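Local coordinates for protein beta-galactosidase (Geobacillus stearothermophilus, PDB 4OIF) that probably hydrolyses terminal non-reducing beta-D-galactose residues from beta-D-galactosides, as a zinc-containing member of glycoside hydrolase family 42 that assembles as a trimer, at residues Ala12-His17 and His44-Thr49; Gly81-Leu86 and Ala149-His154; Pro317-Glu322 and Ser354-Tyr359. All coordinates share one frame; numbering follows the deposited sequence. Where two conformers were deposited one is given.

The three contacts each join neighbouring strands of the (beta/alpha)8, or TIM, barrel, and they follow one another along the chain. Contact 1 pairs strands 16-21 and 47-50, contact 2 strands 83-87 and 150-154, and contact 3 sets strands 319-322 and 356-359 side by side, joined largely through serine hydroxyls. Strands 47-50 and 83-87 adjoin between contacts 1 and 2, and strands 356-359 and 16-21 close the barrel between contacts 3 and 1. The centre of contact 1 lies about 9 Å from that of each other contact; the centres of contacts 2 and 3 are about 13 Å apart, and they meet across the barrel interior through His154 on Met321 and Ile85 on Leu358. Contact 3 carries Glu322, the predicted nucleophile.

Contact 1 of 3, residues Ala12-His17 and His44-Thr49; sequences ANFILH and HTNTFT
The backbones of His17 and Thr45 approach to 4.9 Å between CA atoms, where residues 14-17 run nearly square to residues 44-47, at 96°. The carbonyl of His17 receives two amides, with Asn46 N 2.7 Å from His17 O and Thr47 N on the same oxygen. Asn46 answers with its side chain: chi1 of 51° lodges CG between its own backbone N and carbonyl carbon, folding the amide back until OD1 accepts an almost straight bond (174°) from His17 N at 2.9 Å. The Thr47 hydroxyl is a second donor, OG1 lying 2.6 Å from Asn46 OD1, and the two together should fix the rotation of the amide. Phe14 slides past this amide in the opposite direction, its edge atom CE1 3.4 Å from Asn46 OD1 and its ring steeply inclined to the amide plane. The imidazole of His17 is gripped at both nitrogens. ND1 donates in the ring plane to His44 O at 2.8 Å, approaching from above that carbonyl's plane, and NE2 bonds to Tyr359 OH; over one face Thr45 CG2 makes a CH-pi contact. His44, in a Schellman motif, follows helix 30-42, and the contact joins the two strands of the beta-alpha-beta unit 16-21, 30-42, 47-50. Backbone bonds run on from Leu16 to Ile357 and from Asn46 and Phe48 to Arg83, while Val391 and Leu398 of helix 386-399 pack on His17.

Contact 2 of 3, residues Gly81-Leu86 and Ala149-His154; sequences GGRVIL and ALLMWH
Ala149 starts the pairing with its carbonyl, Ala149 O accepting a straight bond from Val84 N at 2.7 Å, while its methyl touches Val84 CG2. Leu150 lies on the same face of the sheet as Val84 and Leu86, and its CD1 branch reaches Leu86 CB at 3.7 Å; Phe74 of helix 68-79 packs against Val84 and Leu86 from outside. Leu151 gives its N-H to Val84 O, with 2.8 Å from Leu151 N and a bend to 146°. Its CD1 rests over one face of the Arg83 guanidinium, 3.6 Å from NH2 of Arg83. Bends at chi2 (-63°) and chi3 bring that group there, and the two side chains cross at about a right angle. These are adjacent parallel strands, third and fourth of the TIM barrel, but strand 150-154 fits an extra residue here: Val84 pairs with Leu150 but Leu86 with Trp153, one residue more on the second strand. Met152 O accepts from Leu86 N at 3.0 Å through a markedly bent bond. Trp153 lies alongside Leu86, its ring atom CZ3 3.6 Å from Leu86 CD2, and its NE1 is bonded to Thr247. His154 N donates to Leu86 O at 2.9 Å, and His154 CB packs on Ile85 CG2. The His154 side chain comes within about 3 Å, between nearest atoms, of that of Asn157, a predicted substrate-binding residue.

Contact 3 of 3, residues Pro317-Glu322 and Ser354-Tyr359; sequences PFLLME and SDSILY
The Phe318 ring takes Ser354 over one face: CB makes a CH-pi contact 3.8 Å from the ring centroid, offset toward the rim, with the backbone N of the serine over the same face. The ring also meets that of Trp283, planes about 50° apart. These residues lead into the seventh and eighth strands of the TIM barrel, 319-322 and 356-359, which run parallel within 8°. The CB of Phe318 points away from residues 354-359, and chi1 of 72°, with CG between backbone N and carbonyl carbon, carries the ring back over the serine. The Asp355 carboxylate sets OD2 against Pro317 CB at 3.1 Å, while its charge is paired with Arg633 and OD2 also accepts from Gly406 N. Asp355 N donates to Phe318 O at 2.9 Å, but two serine hydroxyls, of Ser354 and Ser356, do much of the joining. Ser354 OG accepts from Leu320 N at 3.1 Å and donates to Ser356 O at 2.6 Å, in the carbonyl plane and on a lone pair, so one hydroxyl ties both strands. Ser356 OG donates a hydrogen bond to Leu320 O (2.8 Å) from above the carbonyl plane. Replacing Phe318 with an alanine would probably open a gap over Ser354 CB and deprive Trp283 of its ring partner. At the C-terminal end Glu322, the predicted nucleophile, hydrogen-bonds through OE1 to Tyr286 OH and through OE2 to a glycerol probably from the crystallisation liquor. Just before it, Met321, bent at chi2 and chi3, brings SD to 4.1 Å from Leu358 CD1.

Contact 1 of 3, residues Ala12-His17 and His44-Thr49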
# COMPACT_ATOMS: atom_id res chain seq x y z
N ALA A 12 12.47 -34.52 -32.46
CA ALA A 12 11.41 -35.41 -31.99
C ALA A 12 10.23 -35.44 -32.95
O ALA A 12 9.73 -34.40 -33.37
CB ALA A 12 10.94 -35.00 -30.62
N ASN A 13 9.80 -36.65 -33.30
CA ASN A 13 8.61 -36.85 -34.13
C ASN A 13 7.41 -37.16 -33.25
O ASN A 13 6.47 -37.84 -33.66
CB ASN A 13 8.84 -37.99 -35.14
CG ASN A 13 8.90 -39.36 -34.48
OD1 ASN A 13 9.39 -39.50 -33.35
ND2 ASN A 13 8.42 -40.38 -35.18
N PHE A 14 7.46 -36.65 -32.02
CA PHE A 14 6.40 -36.87 -31.06
C PHE A 14 6.21 -35.62 -30.21
O PHE A 14 7.13 -34.82 -30.07
CB PHE A 14 6.72 -38.07 -30.17
CG PHE A 14 8.01 -37.94 -29.42
CD1 PHE A 14 8.03 -37.43 -28.13
CD2 PHE A 14 9.20 -38.36 -29.99
CE1 PHE A 14 9.22 -37.31 -27.43
CE2 PHE A 14 10.39 -38.24 -29.31
CZ PHE A 14 10.41 -37.72 -28.02
N ILE A 15 5.03 -35.45 -29.64
CA ILE A 15 4.77 -34.32 -28.78
C ILE A 15 5.44 -34.56 -27.43
O ILE A 15 5.16 -35.55 -26.76
CB ILE A 15 3.27 -34.06 -28.59
CG1 ILE A 15 2.73 -33.29 -29.79
CG2 ILE A 15 3.02 -33.28 -27.32
CD1 ILE A 15 1.37 -33.74 -30.25
N LEU A 16 6.36 -33.67 -27.06
CA LEU A 16 7.10 -33.80 -25.82
C LEU A 16 6.13 -33.81 -24.65
O LEU A 16 5.21 -33.01 -24.62
CB LEU A 16 8.11 -32.67 -25.65
CG LEU A 16 8.81 -32.19 -26.92
CD1 LEU A 16 9.81 -31.11 -26.56
CD2 LEU A 16 9.48 -33.36 -27.65
N HIS A 17 6.31 -34.72 -23.71
CA HIS A 17 5.49 -34.72 -22.52
C HIS A 17 6.39 -34.99 -21.32
O HIS A 17 7.11 -35.98 -21.29
CB HIS A 17 4.39 -35.76 -22.61
CG HIS A 17 3.43 -35.73 -21.47
ND1 HIS A 17 2.96 -36.88 -20.86
CD2 HIS A 17 2.83 -34.70 -20.83
CE1 HIS A 17 2.12 -36.55 -19.89
NE2 HIS A 17 2.02 -35.23 -19.85
N HIS A 44 3.43 -41.82 -18.84
CA HIS A 44 3.70 -41.62 -20.26
C HIS A 44 4.35 -40.26 -20.50
O HIS A 44 3.91 -39.46 -21.33
CB HIS A 44 2.43 -41.76 -21.09
CG HIS A 44 1.61 -42.96 -20.73
ND1 HIS A 44 1.69 -44.15 -21.42
CD2 HIS A 44 0.69 -43.15 -19.76
CE1 HIS A 44 0.86 -45.02 -20.88
NE2 HIS A 44 0.24 -44.44 -19.87
N THR A 45 5.40 -40.01 -19.74
CA THR A 45 6.24 -38.85 -19.96
C THR A 45 7.55 -39.29 -20.60
O THR A 45 8.04 -40.38 -20.30
CB THR A 45 6.52 -38.13 -18.66
OG1 THR A 45 6.83 -39.10 -17.65
CG2 THR A 45 5.29 -37.35 -18.25
N ASN A 46 8.12 -38.44 -21.45
CA ASN A 46 9.27 -38.82 -22.27
C ASN A 46 10.39 -37.78 -22.31
O ASN A 46 11.51 -38.07 -22.74
CB ASN A 46 8.79 -39.12 -23.69
CG ASN A 46 7.93 -38.00 -24.27
OD1 ASN A 46 8.30 -36.83 -24.22
ND2 ASN A 46 6.78 -38.36 -24.81
N THR A 47 10.09 -36.57 -21.89
CA THR A 47 11.04 -35.48 -22.04
C THR A 47 11.20 -34.73 -20.73
O THR A 47 10.22 -34.35 -20.08
CB THR A 47 10.60 -34.52 -23.15
OG1 THR A 47 10.43 -35.27 -24.36
CG2 THR A 47 11.66 -33.43 -23.37
N PHE A 48 12.45 -34.53 -20.32
CA PHE A 48 12.70 -33.90 -19.02
C PHE A 48 13.79 -32.83 -19.08
O PHE A 48 14.87 -33.05 -19.63
CB PHE A 48 13.04 -34.97 -17.98
CG PHE A 48 12.00 -36.05 -17.91
CD1 PHE A 48 10.85 -35.88 -17.16
CD2 PHE A 48 12.15 -37.22 -18.64
CE1 PHE A 48 9.88 -36.86 -17.12
CE2 PHE A 48 11.19 -38.21 -18.60
CZ PHE A 48 10.05 -38.03 -17.85
N THR A 49 13.47 -31.67 -18.52
CA THR A 49 14.38 -30.55 -18.45
C THR A 49 15.25 -30.66 -17.21
O THR A 49 14.76 -30.48 -16.09
CB THR A 49 13.63 -29.23 -18.43
OG1 THR A 49 12.78 -29.17 -19.58
CG2 THR A 49 14.60 -28.08 -18.45

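Contact 2 of 3, residues Gly81-Leu86 and Ala149-His154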
# COMPACT_ATOMS: atom_id res chain seq x y z
N GLY A 81 13.61 -44.84 -22.63
CA GLY A 81 13.08 -44.31 -23.88
C GLY A 81 12.80 -42.82 -23.87
O GLY A 81 12.02 -42.34 -24.68
N GLY A 82 13.44 -42.09 -22.96
CA GLY A 82 13.19 -40.67 -22.81
C GLY A 82 14.21 -39.74 -23.44
O GLY A 82 15.23 -40.18 -23.95
N ARG A 83 13.93 -38.44 -23.41
CA ARG A 83 14.89 -37.45 -23.88
C ARG A 83 15.17 -36.41 -22.80
O ARG A 83 14.37 -36.20 -21.87
CB ARG A 83 14.40 -36.76 -25.17
CG ARG A 83 13.93 -37.68 -26.30
CD ARG A 83 15.02 -38.59 -26.87
NE ARG A 83 16.01 -37.83 -27.60
CZ ARG A 83 15.94 -37.57 -28.90
NH1 ARG A 83 14.92 -38.02 -29.62
NH2 ARG A 83 16.90 -36.85 -29.49
N VAL A 84 16.31 -35.75 -22.92
CA VAL A 84 16.68 -34.69 -22.00
C VAL A 84 16.76 -33.34 -22.70
O VAL A 84 17.44 -33.19 -23.72
CB VAL A 84 18.03 -34.97 -21.33
CG1 VAL A 84 18.41 -33.79 -20.41
CG2 VAL A 84 17.99 -36.29 -20.57
N ILE A 85 16.02 -32.36 -22.16
CA ILE A 85 16.27 -30.95 -22.42
C ILE A 85 17.29 -30.48 -21.38
O ILE A 85 16.96 -30.37 -20.20
CB ILE A 85 14.98 -30.10 -22.33
CG1 ILE A 85 13.99 -30.52 -23.41
CG2 ILE A 85 15.30 -28.61 -22.47
CD1 ILE A 85 12.62 -29.89 -23.24
N LEU A 86 18.52 -30.25 -21.81
CA LEU A 86 19.57 -29.88 -20.87
C LEU A 86 19.58 -28.37 -20.71
O LEU A 86 19.66 -27.63 -21.68
CB LEU A 86 20.94 -30.38 -21.32
CG LEU A 86 22.09 -30.18 -20.33
CD1 LEU A 86 21.72 -30.70 -18.96
CD2 LEU A 86 23.35 -30.85 -20.82
N ALA A 149 20.27 -38.99 -25.80
CA ALA A 149 19.11 -38.42 -25.11
C ALA A 149 19.00 -36.90 -25.23
O ALA A 149 17.94 -36.34 -24.96
CB ALA A 149 19.11 -38.82 -23.65
N LEU A 150 20.09 -36.24 -25.62
CA LEU A 150 20.07 -34.78 -25.67
C LEU A 150 19.15 -34.28 -26.76
O LEU A 150 19.27 -34.68 -27.91
CB LEU A 150 21.48 -34.21 -25.88
CG LEU A 150 21.49 -32.68 -25.88
CD1 LEU A 150 20.89 -32.16 -24.59
CD2 LEU A 150 22.90 -32.11 -26.08
N LEU A 151 18.23 -33.39 -26.40
CA LEU A 151 17.24 -32.92 -27.36
C LEU A 151 17.37 -31.44 -27.70
O LEU A 151 17.30 -31.04 -28.86
CB LEU A 151 15.82 -33.16 -26.84
CG LEU A 151 14.77 -32.89 -27.91
CD1 LEU A 151 14.82 -33.99 -28.97
CD2 LEU A 151 13.37 -32.77 -27.32
N MET A 152 17.56 -30.64 -26.67
CA MET A 152 17.50 -29.19 -26.81
C MET A 152 18.20 -28.52 -25.63
O MET A 152 18.31 -29.10 -24.55
CB MET A 152 16.03 -28.75 -26.92
CG MET A 152 15.77 -27.27 -27.18
SD MET A 152 13.98 -26.97 -27.44
CE MET A 152 13.29 -27.82 -26.03
N TRP A 153 18.70 -27.31 -25.85
CA TRP A 153 19.27 -26.53 -24.78
C TRP A 153 18.20 -25.59 -24.21
O TRP A 153 17.44 -24.96 -24.95
CB TRP A 153 20.47 -25.72 -25.27
CG TRP A 153 21.68 -26.55 -25.59
CD1 TRP A 153 22.14 -26.88 -26.82
CD2 TRP A 153 22.59 -27.12 -24.65
NE1 TRP A 153 23.28 -27.63 -26.72
CE2 TRP A 153 23.58 -27.79 -25.39
CE3 TRP A 153 22.67 -27.13 -23.25
CZ2 TRP A 153 24.63 -28.48 -24.79
CZ3 TRP A 153 23.71 -27.79 -22.65
CH2 TRP A 153 24.68 -28.46 -23.42
N HIS A 154 18.15 -25.52 -22.88
CA HIS A 154 17.26 -24.65 -22.12
C HIS A 154 18.16 -23.60 -21.46
O HIS A 154 18.66 -23.79 -20.36
CB HIS A 154 16.47 -25.51 -21.11
CG HIS A 154 15.57 -24.75 -20.18
ND1 HIS A 154 16.00 -23.72 -19.37
CD2 HIS A 154 14.27 -24.96 -19.84
CE1 HIS A 154 15.00 -23.29 -18.62
NE2 HIS A 154 13.94 -24.03 -18.88

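Contact 3 of 3, residues Pro317-Glu322 and Ser354-Tyr359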
# COMPACT_ATOMS: atom_id res chain seq x y z
N PRO A 317 5.81 -23.91 -34.89
CA PRO A 317 5.31 -24.38 -33.60
C PRO A 317 6.15 -23.88 -32.42
O PRO A 317 7.36 -23.68 -32.57
CB PRO A 317 5.40 -25.90 -33.72
CG PRO A 317 5.40 -26.17 -35.18
CD PRO A 317 6.10 -25.02 -35.82
N PHE A 318 5.52 -23.68 -31.26
CA PHE A 318 6.26 -23.30 -30.06
C PHE A 318 6.26 -24.45 -29.07
O PHE A 318 5.61 -25.46 -29.27
CB PHE A 318 5.66 -22.03 -29.43
CG PHE A 318 4.32 -22.25 -28.76
CD1 PHE A 318 3.14 -22.10 -29.48
CD2 PHE A 318 4.24 -22.58 -27.41
CE1 PHE A 318 1.91 -22.29 -28.87
CE2 PHE A 318 3.01 -22.78 -26.79
CZ PHE A 318 1.84 -22.63 -27.53
N LEU A 319 7.01 -24.31 -27.99
CA LEU A 319 7.05 -25.35 -26.99
C LEU A 319 6.58 -24.82 -25.64
O LEU A 319 7.16 -23.90 -25.08
CB LEU A 319 8.47 -25.95 -26.90
CG LEU A 319 8.95 -26.70 -28.16
CD1 LEU A 319 10.45 -26.93 -28.16
CD2 LEU A 319 8.21 -28.02 -28.37
N LEU A 320 5.49 -25.40 -25.13
CA LEU A 320 5.11 -25.13 -23.76
C LEU A 320 6.19 -25.75 -22.88
O LEU A 320 6.35 -26.97 -22.86
CB LEU A 320 3.75 -25.71 -23.43
CG LEU A 320 3.29 -25.46 -22.00
CD1 LEU A 320 3.18 -23.96 -21.76
CD2 LEU A 320 1.96 -26.15 -21.72
N MET A 321 6.96 -24.90 -22.20
CA MET A 321 8.06 -25.38 -21.36
C MET A 321 7.57 -25.67 -19.94
O MET A 321 8.03 -26.62 -19.29
CB MET A 321 9.21 -24.37 -21.34
CG MET A 321 10.47 -24.85 -20.61
SD MET A 321 11.32 -26.20 -21.45
CE MET A 321 11.66 -25.43 -23.02
N GLU A 322 6.65 -24.85 -19.46
CA GLU A 322 6.10 -25.06 -18.13
C GLU A 322 4.59 -24.81 -18.08
O GLU A 322 4.06 -23.92 -18.75
CB GLU A 322 6.79 -24.14 -17.12
CG GLU A 322 8.29 -24.38 -16.95
CD GLU A 322 8.94 -23.28 -16.12
OE1 GLU A 322 8.19 -22.40 -15.64
OE2 GLU A 322 10.19 -23.29 -15.96
N SER A 354 1.54 -25.43 -29.80
CA SER A 354 2.61 -26.10 -29.06
C SER A 354 2.87 -27.54 -29.52
O SER A 354 1.94 -28.30 -29.76
CB SER A 354 2.29 -26.11 -27.56
OG SER A 354 3.31 -26.75 -26.82
N ASP A 355 4.15 -27.90 -29.65
CA ASP A 355 4.54 -29.29 -29.89
C ASP A 355 5.02 -29.97 -28.60
O ASP A 355 5.75 -30.96 -28.65
CB ASP A 355 5.62 -29.38 -30.97
CG ASP A 355 5.05 -29.24 -32.37
OD1 ASP A 355 3.82 -29.39 -32.54
OD2 ASP A 355 5.83 -28.97 -33.31
N SER A 356 4.60 -29.44 -27.46
CA SER A 356 4.94 -30.06 -26.18
C SER A 356 3.93 -29.74 -25.09
O SER A 356 3.25 -28.72 -25.14
CB SER A 356 6.33 -29.62 -25.71
OG SER A 356 6.34 -28.24 -25.41
N ILE A 357 3.83 -30.65 -24.12
CA ILE A 357 3.22 -30.38 -22.83
C ILE A 357 4.27 -30.69 -21.74
O ILE A 357 4.61 -31.86 -21.44
CB ILE A 357 1.94 -31.21 -22.59
CG1 ILE A 357 0.88 -30.89 -23.67
CG2 ILE A 357 1.38 -30.92 -21.22
CD1 ILE A 357 0.37 -29.45 -23.66
N LEU A 358 4.81 -29.62 -21.18
CA LEU A 358 5.86 -29.72 -20.18
C LEU A 358 5.45 -28.98 -18.91
O LEU A 358 4.85 -27.90 -18.95
CB LEU A 358 7.19 -29.19 -20.74
CG LEU A 358 7.70 -29.93 -21.98
CD1 LEU A 358 8.84 -29.17 -22.69
CD2 LEU A 358 8.14 -31.35 -21.62
N TYR A 359 5.78 -29.60 -17.78
CA TYR A 359 5.38 -29.15 -16.47
C TYR A 359 6.53 -28.57 -15.67
O TYR A 359 7.71 -28.89 -15.87
CB TYR A 359 4.79 -30.30 -15.66
CG TYR A 359 3.77 -31.15 -16.39
CD1 TYR A 359 2.60 -30.58 -16.89
CD2 TYR A 359 3.97 -32.52 -16.56
CE1 TYR A 359 1.66 -31.36 -17.55
CE2 TYR A 359 3.04 -33.30 -17.21
CZ TYR A 359 1.89 -32.72 -17.71
OH TYR A 359 0.96 -33.50 -18.36